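Local atomic coordinates of Nitrate/nitrite binding protein NrtA (Synechocystis sp., PDB entry 2G29), a protein that binds nitrate as the solute-binding component of the NrtABCD ABC transporter that takes up nitrate, and probably nitrite, in a cyanobacterium. Residues 208-212 with 213-217; 289-292 with 293-297. One frame throughout, in Å; residues are numbered along the deposited sequence.

In the fold
Following the chain from the N terminus, contact 1 comes first: strand 207-211, the middle strand of the five-stranded sheet that also holds 126-130 and 157-160, ends at the nitrate and turns through a cis-proline into helix 214-221. Contact 2 opens only after contact 1 has closed, in the loop between helix 276-284 and strand 303-304, where residues 289-292 lead into turns beginning at Phe293. The two are in series, neither nesting nor crossing, with centres about 12 Å apart. They touch directly: Gln217 NE2 probably hydrogen-bonds Asp295 OD2, and Pro213 and Leu216 pack on the backbone of 294-295, tying the later loop to the helix start beside the nitrate site.

Contact 1. Residues 208-212 with 213-217. With NO3 (nitrate ion), chain B.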
ATOM      1  N   PHE A 208       5.163 -11.064 -10.104  1.00 10.80           N
ATOM      2  CA  PHE A 208       4.212 -10.642  -9.090  1.00 10.35           C
ATOM      3  C   PHE A 208       4.653  -9.371  -8.385  1.00 10.04           C
ATOM      4  O   PHE A 208       5.850  -9.058  -8.323  1.00 10.85           O
ATOM      5  CB  PHE A 208       3.927 -11.770  -8.069  1.00 10.63           C
ATOM      6  CG  PHE A 208       5.125 -12.219  -7.241  1.00 10.37           C
ATOM      7  CD1 PHE A 208       5.248 -11.793  -5.916  1.00 10.47           C
ATOM      8  CD2 PHE A 208       6.059 -13.159  -7.732  1.00 11.55           C
ATOM      9  CE1 PHE A 208       6.282 -12.316  -5.087  1.00 11.35           C
ATOM     10  CE2 PHE A 208       7.064 -13.658  -6.916  1.00 12.53           C
ATOM     11  CZ  PHE A 208       7.178 -13.234  -5.574  1.00 13.40           C
ATOM     12  N   CYS A 209       3.690  -8.663  -7.818  1.00 10.18           N
ATOM     13  CA  CYS A 209       3.961  -7.431  -7.098  1.00 10.10           C
ATOM     14  C   CYS A 209       3.291  -7.535  -5.741  1.00 10.98           C
ATOM     15  O   CYS A 209       2.086  -7.844  -5.669  1.00 10.57           O
ATOM     16  CB  CYS A 209       3.415  -6.244  -7.890  1.00 10.86           C
ATOM     17  SG  CYS A 209       3.797  -4.652  -7.144  1.00 10.91           S
ATOM     18  N   VAL A 210       4.065  -7.258  -4.679  1.00 10.22           N
ATOM     19  CA  VAL A 210       3.575  -7.415  -3.296  1.00 11.05           C
ATOM     20  C   VAL A 210       4.484  -6.580  -2.380  1.00  9.80           C
ATOM     21  O   VAL A 210       5.603  -6.266  -2.741  1.00 10.30           O
ATOM     22  CB  VAL A 210       3.652  -8.927  -2.898  1.00 10.91           C
ATOM     23  CG1 VAL A 210       5.122  -9.402  -2.897  1.00 11.42           C
ATOM     24  CG2 VAL A 210       3.025  -9.196  -1.534  1.00 11.70           C
ATOM     25  N   GLY A 211       3.990  -6.180  -1.216  1.00  9.87           N
ATOM     26  CA  GLY A 211       4.843  -5.393  -0.322  1.00  9.46           C
ATOM     27  C   GLY A 211       5.767  -6.221   0.561  1.00 10.23           C
ATOM     28  O   GLY A 211       5.654  -7.463   0.665  1.00 10.84           O
ATOM     29  N   GLU A 212       6.749  -5.523   1.161  1.00 10.33           N
ATOM     30  CA  GLU A 212       7.670  -6.200   2.077  1.00 10.57           C
ATOM     31  C   GLU A 212       6.819  -6.883   3.161  1.00  9.62           C
ATOM     32  O   GLU A 212       5.753  -6.382   3.552  1.00 10.09           O
ATOM     33  CB  GLU A 212       8.612  -5.191   2.721  1.00 10.13           C
ATOM     34  CG  GLU A 212       9.565  -4.433   1.775  1.00  8.82           C
ATOM     35  CD  GLU A 212      10.576  -5.308   1.009  1.00  9.48           C
ATOM     36  OE1 GLU A 212      10.682  -6.539   1.267  1.00 11.68           O
ATOM     37  OE2 GLU A 212      11.297  -4.726   0.168  1.00 11.00           O
ATOM     38  N   PRO A 213       7.334  -7.949   3.766  1.00  9.68           N
ATOM     39  CA  PRO A 213       8.647  -8.585   3.565  1.00  9.74           C
ATOM     40  C   PRO A 213       8.736  -9.613   2.438  1.00  9.69           C
ATOM     41  O   PRO A 213       9.783 -10.235   2.249  1.00 11.01           O
ATOM     42  CB  PRO A 213       8.870  -9.251   4.924  1.00 10.57           C
ATOM     43  CG  PRO A 213       7.466  -9.842   5.203  1.00 10.17           C
ATOM     44  CD  PRO A 213       6.553  -8.643   4.822  1.00  9.43           C
ATOM     45  N   TRP A 214       7.680  -9.760   1.645  1.00 10.77           N
ATOM     46  CA  TRP A 214       7.694 -10.853   0.680  1.00  9.57           C
ATOM     47  C   TRP A 214       8.700 -10.795  -0.458  1.00 10.89           C
ATOM     48  O   TRP A 214       9.167 -11.857  -0.885  1.00 10.50           O
ATOM     49  CB  TRP A 214       6.222 -11.130   0.254  1.00 10.14           C
ATOM     50  CG  TRP A 214       5.294 -11.205   1.458  1.00  9.74           C
ATOM     51  CD1 TRP A 214       4.385 -10.244   1.844  1.00  9.61           C
ATOM     52  CD2 TRP A 214       5.256 -12.220   2.496  1.00 10.25           C
ATOM     53  NE1 TRP A 214       3.790 -10.590   3.026  1.00 10.68           N
ATOM     54  CE2 TRP A 214       4.303 -11.797   3.446  1.00 10.44           C
ATOM     55  CE3 TRP A 214       5.941 -13.430   2.707  1.00 10.63           C
ATOM     56  CZ2 TRP A 214       4.001 -12.548   4.598  1.00 11.51           C
ATOM     57  CZ3 TRP A 214       5.649 -14.184   3.859  1.00 10.30           C
ATOM     58  CH2 TRP A 214       4.685 -13.736   4.781  1.00 11.43           C
ATOM     59  N   PRO A 215       9.079  -9.584  -0.936  1.00 10.57           N
ATOM     60  CA  PRO A 215      10.085  -9.544  -2.015  1.00 10.58           C
ATOM     61  C   PRO A 215      11.413 -10.088  -1.464  1.00 11.27           C
ATOM     62  O   PRO A 215      12.079 -10.863  -2.109  1.00 11.10           O
ATOM     63  CB  PRO A 215      10.177  -8.051  -2.335  1.00 10.74           C
ATOM     64  CG  PRO A 215       8.724  -7.571  -2.082  1.00 10.78           C
ATOM     65  CD  PRO A 215       8.424  -8.272  -0.763  1.00 12.03           C
ATOM     66  N   LEU A 216      11.804  -9.668  -0.265  1.00 10.39           N
ATOM     67  CA  LEU A 216      13.069 -10.164   0.266  1.00 11.96           C
ATOM     68  C   LEU A 216      12.969 -11.649   0.583  1.00 11.09           C
ATOM     69  O   LEU A 216      13.941 -12.388   0.376  1.00 11.94           O
ATOM     70  CB  LEU A 216      13.488  -9.372   1.510  1.00 11.82           C
ATOM     71  CG  LEU A 216      14.808  -9.860   2.185  1.00 11.09           C
ATOM     72  CD1 LEU A 216      15.965  -9.952   1.195  1.00 11.67           C
ATOM     73  CD2 LEU A 216      15.194  -8.887   3.282  1.00 12.08           C
ATOM     74  N   GLN A 217      11.812 -12.122   1.069  1.00 10.72           N
ATOM     75  CA  GLN A 217      11.710 -13.526   1.373  1.00 10.65           C
ATOM     76  C   GLN A 217      11.868 -14.328   0.082  1.00 10.85           C
ATOM     77  O   GLN A 217      12.446 -15.404   0.072  1.00 10.99           O
ATOM     78  CB  GLN A 217      10.371 -13.838   2.029  1.00 13.25           C
ATOM     79  CG  GLN A 217      10.239 -15.344   2.277  1.00 12.10           C
ATOM     80  CD  GLN A 217       9.032 -15.709   3.101  1.00 13.05           C
ATOM     81  OE1 GLN A 217       8.001 -16.121   2.564  1.00 13.11           O
ATOM     82  NE2 GLN A 217       9.145 -15.539   4.418  1.00 12.00           N
TER
HETATM   83  N   NO3 B 700       0.849  -5.882  -0.230  1.00 13.58           N
HETATM   84  O1  NO3 B 700       1.721  -4.912   0.174  1.00 11.55           O
HETATM   85  O2  NO3 B 700       1.074  -7.095  -0.789  1.00 13.12           O
HETATM   86  O3  NO3 B 700      -0.625  -5.551  -0.080  1.00 12.31           O
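Val210 meets the next helix with one methyl and the nitrate with the other. CG1, set between the backbone N and the carbonyl carbon (chi1 64°), packs on Trp214 CB at 3.8 Å and comes near Pro215 CD. CG2, anti to the backbone N, lies 3.0 Å from nitrate O2 and also approaches Trp214 CD1. The indole of Trp214 runs obliquely to the valine; Pro213 CG sits over the centre of one ring face, while NE1 is hydrogen-bonded to Ala41 O. Between these side chains the chain turns from strand 207-211 into helix 214-221, with a cis peptide before Pro213 at the N-cap position. Trp214 N hydrogen-bonds Gly211 O (3.2 Å), closing a cis-proline turn that resembles type VI. Such a strand end feeding a helix at the ligand is in keeping with the alpha/beta domains of periplasmic binding proteins. Gly211 N gives nitrate O2 a nearly straight bond of 3.1 Å (168°) and O1 a weak, bent one; Trp73 NE1 and Lys240 NZ also hydrogen-bond the anion. Pro215 packs against the same backbone: its CD lies 3.2 Å from Gly211 O and its CG 3.4 Å from Val210 O. Glu212 folds back to bring OE1 to 3.5 Å from Pro215 CD, while OE2 forms a salt bridge with Arg299.

Contact 2. Residues 289-292 with 293-297; sequences FKVP and FEDII
The backbone runs extended through Val291 and Pro292, then coils at 293-295 into helical phi/psi angles, and Asp295 N closes the turn on Pro292 O at 3.0 Å. Phe293 O accepts from both Ile296 N and Ile297 N, so one carbonyl holds the following part of the coil. Within this bend Val291 contributes apolar surface: its CG1, anti to the backbone N (chi1 165°), lies 3.9 Å from Ile296 CG1 and just as close to Asp295 CB. The valine crosses Asp295 at about a right angle and Ile296 obliquely. Ile296 extends with CD1 anti along chi2 (179°), which carries this methyl back toward the Phe289 ring; it stops 4.2 Å from Phe289 CD1, approaching the ring obliquely. Ile296 CG1 also rests 3.6 Å from Pro292 O, the same oxygen that receives the Asp295 amide. The carboxylate of Asp295 is bound by two outside amides, OD2 accepting from Gln217 NE2 and OD1 from Asn220 ND2, which satisfies both buried oxygens and probably fixes the rotation of the group. Phe293 and Ile296 also reach Cys280 of helix 276-284, while Val291 and Ile296 touch Pro213. The arrangement is two overlapping type I turns, the first starting at Pro292, inside a connecting loop packed between helix 276-284 and the beginning of helix 214-221 of this periplasmic-binding-protein fold, with the nearest side-chain atom of Phe289 about 10 Å from CA of the nitrate-binding Gly211.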
ATOM      1  N   PHE A 289       3.669 -11.411  12.286  1.00 16.54           N
ATOM      2  CA  PHE A 289       3.867 -11.996  10.950  1.00 16.07           C
ATOM      3  C   PHE A 289       4.320 -13.446  10.951  1.00 16.48           C
ATOM      4  O   PHE A 289       4.072 -14.158   9.974  1.00 16.76           O
ATOM      5  CB  PHE A 289       4.928 -11.239  10.125  1.00 15.08           C
ATOM      6  CG  PHE A 289       4.619  -9.784   9.864  1.00 16.49           C
ATOM      7  CD1 PHE A 289       5.575  -8.990   9.234  1.00 16.82           C
ATOM      8  CD2 PHE A 289       3.415  -9.204  10.256  1.00 16.71           C
ATOM      9  CE1 PHE A 289       5.348  -7.620   8.993  1.00 15.47           C
ATOM     10  CE2 PHE A 289       3.186  -7.843  10.018  1.00 16.27           C
ATOM     11  CZ  PHE A 289       4.155  -7.068   9.393  1.00 17.44           C
ATOM     12  N   LYS A 290       5.018 -13.860  12.014  1.00 16.02           N
ATOM     13  CA  LYS A 290       5.579 -15.211  12.067  1.00 16.86           C
ATOM     14  C   LYS A 290       6.460 -15.393  10.794  1.00 15.74           C
ATOM     15  O   LYS A 290       6.319 -16.367  10.040  1.00 15.96           O
ATOM     16  CB  LYS A 290       4.452 -16.252  12.110  1.00 19.84           C
ATOM     17  CG  LYS A 290       4.935 -17.649  12.366  1.00 23.91           C
ATOM     18  CD  LYS A 290       5.945 -17.663  13.472  1.00 26.68           C
ATOM     19  CE  LYS A 290       6.500 -19.062  13.674  1.00 31.20           C
ATOM     20  NZ  LYS A 290       7.710 -19.037  14.559  1.00 33.07           N
ATOM     21  N   VAL A 291       7.378 -14.446  10.606  1.00 14.92           N
ATOM     22  CA  VAL A 291       8.289 -14.387   9.458  1.00 13.86           C
ATOM     23  C   VAL A 291       9.714 -14.205   9.992  1.00 12.78           C
ATOM     24  O   VAL A 291       9.908 -13.447  10.924  1.00 14.08           O
ATOM     25  CB  VAL A 291       7.913 -13.144   8.560  1.00 12.98           C
ATOM     26  CG1 VAL A 291       9.020 -12.820   7.573  1.00 13.33           C
ATOM     27  CG2 VAL A 291       6.588 -13.408   7.801  1.00 14.27           C
ATOM     28  N   PRO A 292      10.698 -14.925   9.443  1.00 12.43           N
ATOM     29  CA  PRO A 292      12.076 -14.750   9.936  1.00 12.25           C
ATOM     30  C   PRO A 292      12.488 -13.276   9.948  1.00 12.35           C
ATOM     31  O   PRO A 292      12.202 -12.554   8.992  1.00 12.65           O
ATOM     32  CB  PRO A 292      12.926 -15.575   8.957  1.00 13.36           C
ATOM     33  CG  PRO A 292      11.968 -15.895   7.798  1.00 21.68           C
ATOM     34  CD  PRO A 292      10.616 -15.963   8.407  1.00 14.23           C
ATOM     35  N   PHE A 293      13.169 -12.850  11.025  1.00 11.58           N
ATOM     36  CA  PHE A 293      13.683 -11.478  11.165  1.00 11.67           C
ATOM     37  C   PHE A 293      14.517 -11.072   9.931  1.00 12.25           C
ATOM     38  O   PHE A 293      14.436  -9.933   9.439  1.00 11.73           O
ATOM     39  CB  PHE A 293      14.556 -11.434  12.444  1.00 12.26           C
ATOM     40  CG  PHE A 293      15.167 -10.097  12.743  1.00 11.37           C
ATOM     41  CD1 PHE A 293      14.430  -9.102  13.389  1.00 13.31           C
ATOM     42  CD2 PHE A 293      16.506  -9.837  12.398  1.00 12.18           C
ATOM     43  CE1 PHE A 293      15.020  -7.852  13.698  1.00 12.37           C
ATOM     44  CE2 PHE A 293      17.099  -8.601  12.696  1.00 11.46           C
ATOM     45  CZ  PHE A 293      16.341  -7.599  13.353  1.00 11.56           C
ATOM     46  N   GLU A 294      15.290 -12.036   9.415  1.00 11.63           N
ATOM     47  CA  GLU A 294      16.142 -11.822   8.251  1.00 12.54           C
ATOM     48  C   GLU A 294      15.423 -11.432   6.956  1.00 12.64           C
ATOM     49  O   GLU A 294      16.032 -10.874   6.056  1.00 15.34           O
ATOM     50  CB  GLU A 294      16.991 -13.073   7.982  1.00 12.89           C
ATOM     51  CG  GLU A 294      18.164 -13.267   8.969  1.00 14.00           C
ATOM     52  CD  GLU A 294      17.749 -13.719  10.346  1.00 13.76           C
ATOM     53  OE1 GLU A 294      18.586 -13.563  11.270  1.00 12.97           O
ATOM     54  OE2 GLU A 294      16.627 -14.250  10.548  1.00 13.19           O
ATOM     55  N   ASP A 295      14.147 -11.750   6.870  1.00 10.94           N
ATOM     56  CA  ASP A 295      13.374 -11.398   5.686  1.00 11.19           C
ATOM     57  C   ASP A 295      12.770 -10.010   5.835  1.00 11.64           C
ATOM     58  O   ASP A 295      12.177  -9.480   4.876  1.00 12.24           O
ATOM     59  CB  ASP A 295      12.225 -12.385   5.469  1.00 10.72           C
ATOM     60  CG  ASP A 295      12.708 -13.785   5.141  1.00 12.29           C
ATOM     61  OD1 ASP A 295      13.851 -13.941   4.689  1.00 14.08           O
ATOM     62  OD2 ASP A 295      11.938 -14.729   5.322  1.00 13.89           O
ATOM     63  N   ILE A 296      12.914  -9.397   7.007  1.00 11.47           N
ATOM     64  CA  ILE A 296      12.322  -8.094   7.252  1.00 11.37           C
ATOM     65  C   ILE A 296      13.333  -6.959   7.459  1.00 11.96           C
ATOM     66  O   ILE A 296      13.194  -5.873   6.885  1.00 12.74           O
ATOM     67  CB  ILE A 296      11.431  -8.115   8.532  1.00 11.84           C
ATOM     68  CG1 ILE A 296      10.585  -9.392   8.585  1.00 11.28           C
ATOM     69  CG2 ILE A 296      10.500  -6.880   8.575  1.00 11.95           C
ATOM     70  CD1 ILE A 296       9.719  -9.467   9.851  1.00 13.32           C
ATOM     71  N   ILE A 297      14.347  -7.219   8.288  1.00 11.59           N
ATOM     72  CA  ILE A 297      15.272  -6.150   8.669  1.00 13.32           C
ATOM     73  C   ILE A 297      16.024  -5.418   7.578  1.00 12.38           C
ATOM     74  O   ILE A 297      16.047  -4.176   7.575  1.00 13.31           O
ATOM     75  CB  ILE A 297      16.269  -6.681   9.744  1.00 13.68           C
ATOM     76  CG1 ILE A 297      17.094  -5.525  10.341  1.00 13.86           C
ATOM     77  CG2 ILE A 297      17.218  -7.693   9.126  1.00 14.08           C
ATOM     78  CD1 ILE A 297      16.273  -4.502  11.070  1.00 16.07           C
TER